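Long-range contact in glycoside Hydrolase (PDB 5T99), which probably hydrolyses galactosidic bonds in agarose-derived sugars as a family 2 glycoside hydrolase of a gut Bacteroides: residues I307-H315 with M340-N350. Residues are numbered along the deposited sequence; the frame is centred on the assembly and turned at random.
Sequences IRFNGVCLH and MGVNAIRTSHN. With GIF (D-galacto-isofagomine), chain C; EDO (1,2-ethanediol), chain Q.
Asn343 sets its side-chain amide against the backbone of 307-315 just before strand 344-346 begins to pair with 309-313. With CG between its own N and carbonyl carbon (chi1 71°), the amide reaches across: ND2 donates at 2.7 Å to Arg308 O, which lies close to the amide plane of Asn343, while OD1 accepts a weak hydrogen bond from Asn310 N. Asparagine suits the place because one flat group supplies both donor and acceptor; separately, its backbone N donates to Asn310 O. A leucine in its place would probably leave Arg308 O and Asn310 N without these mates, with only the backbone bond to Asn310 O left here.

Parallel pairing then follows, Val312 N to Ala344 O and, nearly straight at 170°, Arg346 N to Val312 O (2.9 Å). On one face, branched Val312 fills two directions: CG1 meets Val342 CG2 at 3.5 Å, the side chains crossing at about a right angle, whereas CG2 lies alongside Ile345 CD1. On the other, Gly311 has no side chain, Ala344 CB packs against Phe309 CD1 at 4.1 Å, and Cys313 SG sits at the edge of the Arg346 guanidinium, 3.7 Å from NH1. Arg346, extended from CG to NE, forms salt bridges with Glu370 and Glu494.

Past the strands, Ser348 OG bonds weakly to Leu314 O, and the His315 and His349 rings meet obliquely. His349 NE2 shares a hydrogen bond with O2 of galacto-isofagomine (2.7 Å), while ND1 is hydrogen-bonded to Glu370. This is the first beta-alpha-beta unit of a TIM barrel, whose C-terminal strand ends carry the sugar pocket.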
# COMPACT_ATOMS: atom_id res chain seq x y z
N ILE A 307 18.71 11.63 2.19
CA ILE A 307 17.51 10.99 2.71
C ILE A 307 17.91 9.57 3.12
O ILE A 307 18.78 8.97 2.50
CB ILE A 307 16.35 11.00 1.66
CG1 ILE A 307 15.05 10.49 2.27
CG2 ILE A 307 16.67 10.17 0.42
CD1 ILE A 307 13.86 10.60 1.33
N ARG A 308 17.29 9.06 4.18
CA ARG A 308 17.45 7.66 4.58
C ARG A 308 16.09 6.99 4.61
O ARG A 308 15.11 7.60 5.04
CB ARG A 308 18.12 7.55 5.95
CG ARG A 308 19.43 8.32 6.00
CD ARG A 308 20.31 7.96 7.19
NE ARG A 308 21.73 8.19 6.90
CZ ARG A 308 22.52 7.39 6.16
NH1 ARG A 308 22.05 6.27 5.61
NH2 ARG A 308 23.80 7.73 5.98
N PHE A 309 16.04 5.74 4.19
CA PHE A 309 14.79 4.99 4.14
C PHE A 309 14.51 4.26 5.45
O PHE A 309 15.12 3.23 5.75
CB PHE A 309 14.77 4.01 2.96
CG PHE A 309 15.17 4.61 1.65
CD1 PHE A 309 14.61 5.81 1.21
CD2 PHE A 309 16.09 3.98 0.83
CE1 PHE A 309 14.97 6.37 -0.01
CE2 PHE A 309 16.46 4.52 -0.39
CZ PHE A 309 15.90 5.72 -0.81
N ASN A 310 13.61 4.83 6.24
CA ASN A 310 12.88 4.11 7.28
C ASN A 310 11.66 3.51 6.61
O ASN A 310 10.57 4.07 6.68
CB ASN A 310 12.41 5.07 8.37
CG ASN A 310 13.56 5.72 9.10
OD1 ASN A 310 14.67 5.21 9.11
ND2 ASN A 310 13.29 6.86 9.70
N GLY A 311 11.86 2.36 5.96
CA GLY A 311 10.89 1.84 5.00
C GLY A 311 10.14 0.61 5.45
O GLY A 311 10.56 -0.08 6.37
N VAL A 312 9.04 0.34 4.77
CA VAL A 312 8.26 -0.87 4.98
C VAL A 312 7.81 -1.44 3.64
O VAL A 312 7.55 -0.69 2.68
CB VAL A 312 7.04 -0.64 5.91
CG1 VAL A 312 7.48 -0.01 7.21
CG2 VAL A 312 5.98 0.22 5.24
N CYS A 313 7.75 -2.77 3.57
CA CYS A 313 7.07 -3.45 2.49
C CYS A 313 5.64 -3.60 2.92
O CYS A 313 5.37 -3.82 4.10
CB CYS A 313 7.67 -4.83 2.25
SG CYS A 313 9.40 -4.77 1.76
N LEU A 314 4.72 -3.48 1.96
CA LEU A 314 3.30 -3.68 2.21
C LEU A 314 2.71 -4.47 1.05
O LEU A 314 3.01 -4.16 -0.12
CB LEU A 314 2.57 -2.34 2.30
CG LEU A 314 2.80 -1.43 3.51
CD1 LEU A 314 2.10 -0.10 3.32
CD2 LEU A 314 2.30 -2.10 4.77
N HIS A 315 1.89 -5.47 1.37
CA HIS A 315 1.05 -6.11 0.36
C HIS A 315 -0.22 -5.32 0.19
O HIS A 315 -0.59 -4.54 1.05
CB HIS A 315 0.78 -7.59 0.67
CG HIS A 315 1.85 -8.51 0.16
ND1 HIS A 315 2.19 -8.58 -1.17
CD2 HIS A 315 2.66 -9.37 0.82
CE1 HIS A 315 3.18 -9.45 -1.32
NE2 HIS A 315 3.48 -9.95 -0.13
N MET A 340 4.73 5.39 13.09
CA MET A 340 5.91 4.56 13.39
C MET A 340 7.25 5.20 12.98
O MET A 340 8.30 4.71 13.38
CB MET A 340 5.77 3.18 12.71
CG MET A 340 6.54 2.06 13.39
SD MET A 340 6.06 0.42 12.83
CE MET A 340 7.09 0.32 11.36
N GLY A 341 7.23 6.28 12.19
CA GLY A 341 8.45 6.91 11.66
C GLY A 341 8.79 6.48 10.24
O GLY A 341 9.90 6.74 9.75
N VAL A 342 7.83 5.84 9.56
CA VAL A 342 8.02 5.39 8.18
C VAL A 342 7.99 6.58 7.23
O VAL A 342 7.04 7.39 7.26
CB VAL A 342 6.92 4.39 7.77
CG1 VAL A 342 7.02 4.00 6.29
CG2 VAL A 342 7.00 3.13 8.63
N ASN A 343 9.03 6.70 6.41
CA ASN A 343 9.07 7.71 5.34
C ASN A 343 9.13 7.09 3.93
O ASN A 343 9.26 7.82 2.95
CB ASN A 343 10.27 8.63 5.55
CG ASN A 343 11.59 7.94 5.29
OD1 ASN A 343 11.70 6.73 5.44
ND2 ASN A 343 12.60 8.71 4.88
N ALA A 344 9.06 5.77 3.83
CA ALA A 344 9.28 5.09 2.55
C ALA A 344 8.54 3.77 2.44
O ALA A 344 8.36 3.07 3.43
CB ALA A 344 10.76 4.88 2.33
N ILE A 345 8.10 3.44 1.23
CA ILE A 345 7.31 2.25 0.95
C ILE A 345 7.96 1.48 -0.19
O ILE A 345 8.36 2.07 -1.18
CB ILE A 345 5.86 2.59 0.52
CG1 ILE A 345 5.18 3.58 1.48
CG2 ILE A 345 5.02 1.32 0.39
CD1 ILE A 345 4.89 3.05 2.87
N ARG A 346 8.05 0.16 -0.05
CA ARG A 346 8.40 -0.74 -1.17
C ARG A 346 7.13 -1.48 -1.54
O ARG A 346 6.56 -2.14 -0.68
CB ARG A 346 9.48 -1.72 -0.73
CG ARG A 346 9.85 -2.79 -1.76
CD ARG A 346 11.25 -3.35 -1.54
NE ARG A 346 11.56 -4.41 -2.52
CZ ARG A 346 11.52 -5.73 -2.30
NH1 ARG A 346 11.24 -6.26 -1.09
NH2 ARG A 346 11.79 -6.55 -3.30
N THR A 347 6.68 -1.41 -2.81
CA THR A 347 5.42 -2.07 -3.22
C THR A 347 5.60 -3.56 -3.55
O THR A 347 5.39 -4.02 -4.69
CB THR A 347 4.66 -1.31 -4.35
OG1 THR A 347 5.27 -1.51 -5.62
CG2 THR A 347 4.59 0.16 -4.06
N SER A 348 6.00 -4.31 -2.54
CA SER A 348 6.16 -5.76 -2.62
C SER A 348 4.87 -6.43 -3.12
O SER A 348 3.83 -6.21 -2.51
CB SER A 348 6.43 -6.27 -1.22
OG SER A 348 5.45 -5.73 -0.33
N HIS A 349 4.88 -7.21 -4.21
CA HIS A 349 5.92 -7.30 -5.25
C HIS A 349 5.22 -7.14 -6.61
O HIS A 349 5.15 -8.08 -7.43
CB HIS A 349 6.67 -8.63 -5.20
CG HIS A 349 7.22 -8.96 -3.85
ND1 HIS A 349 8.33 -8.34 -3.32
CD2 HIS A 349 6.82 -9.87 -2.93
CE1 HIS A 349 8.58 -8.84 -2.12
NE2 HIS A 349 7.68 -9.76 -1.86
N ASN A 350 4.69 -5.95 -6.82
CA ASN A 350 3.74 -5.70 -7.89
C ASN A 350 3.31 -4.25 -7.87
O ASN A 350 3.43 -3.58 -6.84
CB ASN A 350 2.47 -6.57 -7.73
CG ASN A 350 1.88 -6.49 -6.33
OD1 ASN A 350 2.19 -7.31 -5.47
ND2 ASN A 350 1.05 -5.49 -6.09
C GIF C . 9.85 -12.30 -0.09
N GIF C . 10.92 -12.51 0.87
O GIF C . 10.03 -13.95 4.93
C1 GIF C . 8.56 -12.00 0.63
O1 GIF C . 8.05 -14.29 1.16
C2 GIF C . 8.28 -13.01 1.74
O2 GIF C . 7.48 -12.02 -0.31
C3 GIF C . 9.44 -13.09 2.73
C4 GIF C . 10.74 -13.41 2.00
C5 GIF C . 9.16 -14.14 3.80
C1 EDO Q . 0.20 -1.13 -1.70
O1 EDO Q . -0.22 -2.17 -2.58
C2 EDO Q . 1.49 -1.53 -1.00
O2 EDO Q . 2.43 -2.07 -1.94
O HOH W 1 0.75 -7.23 -2.99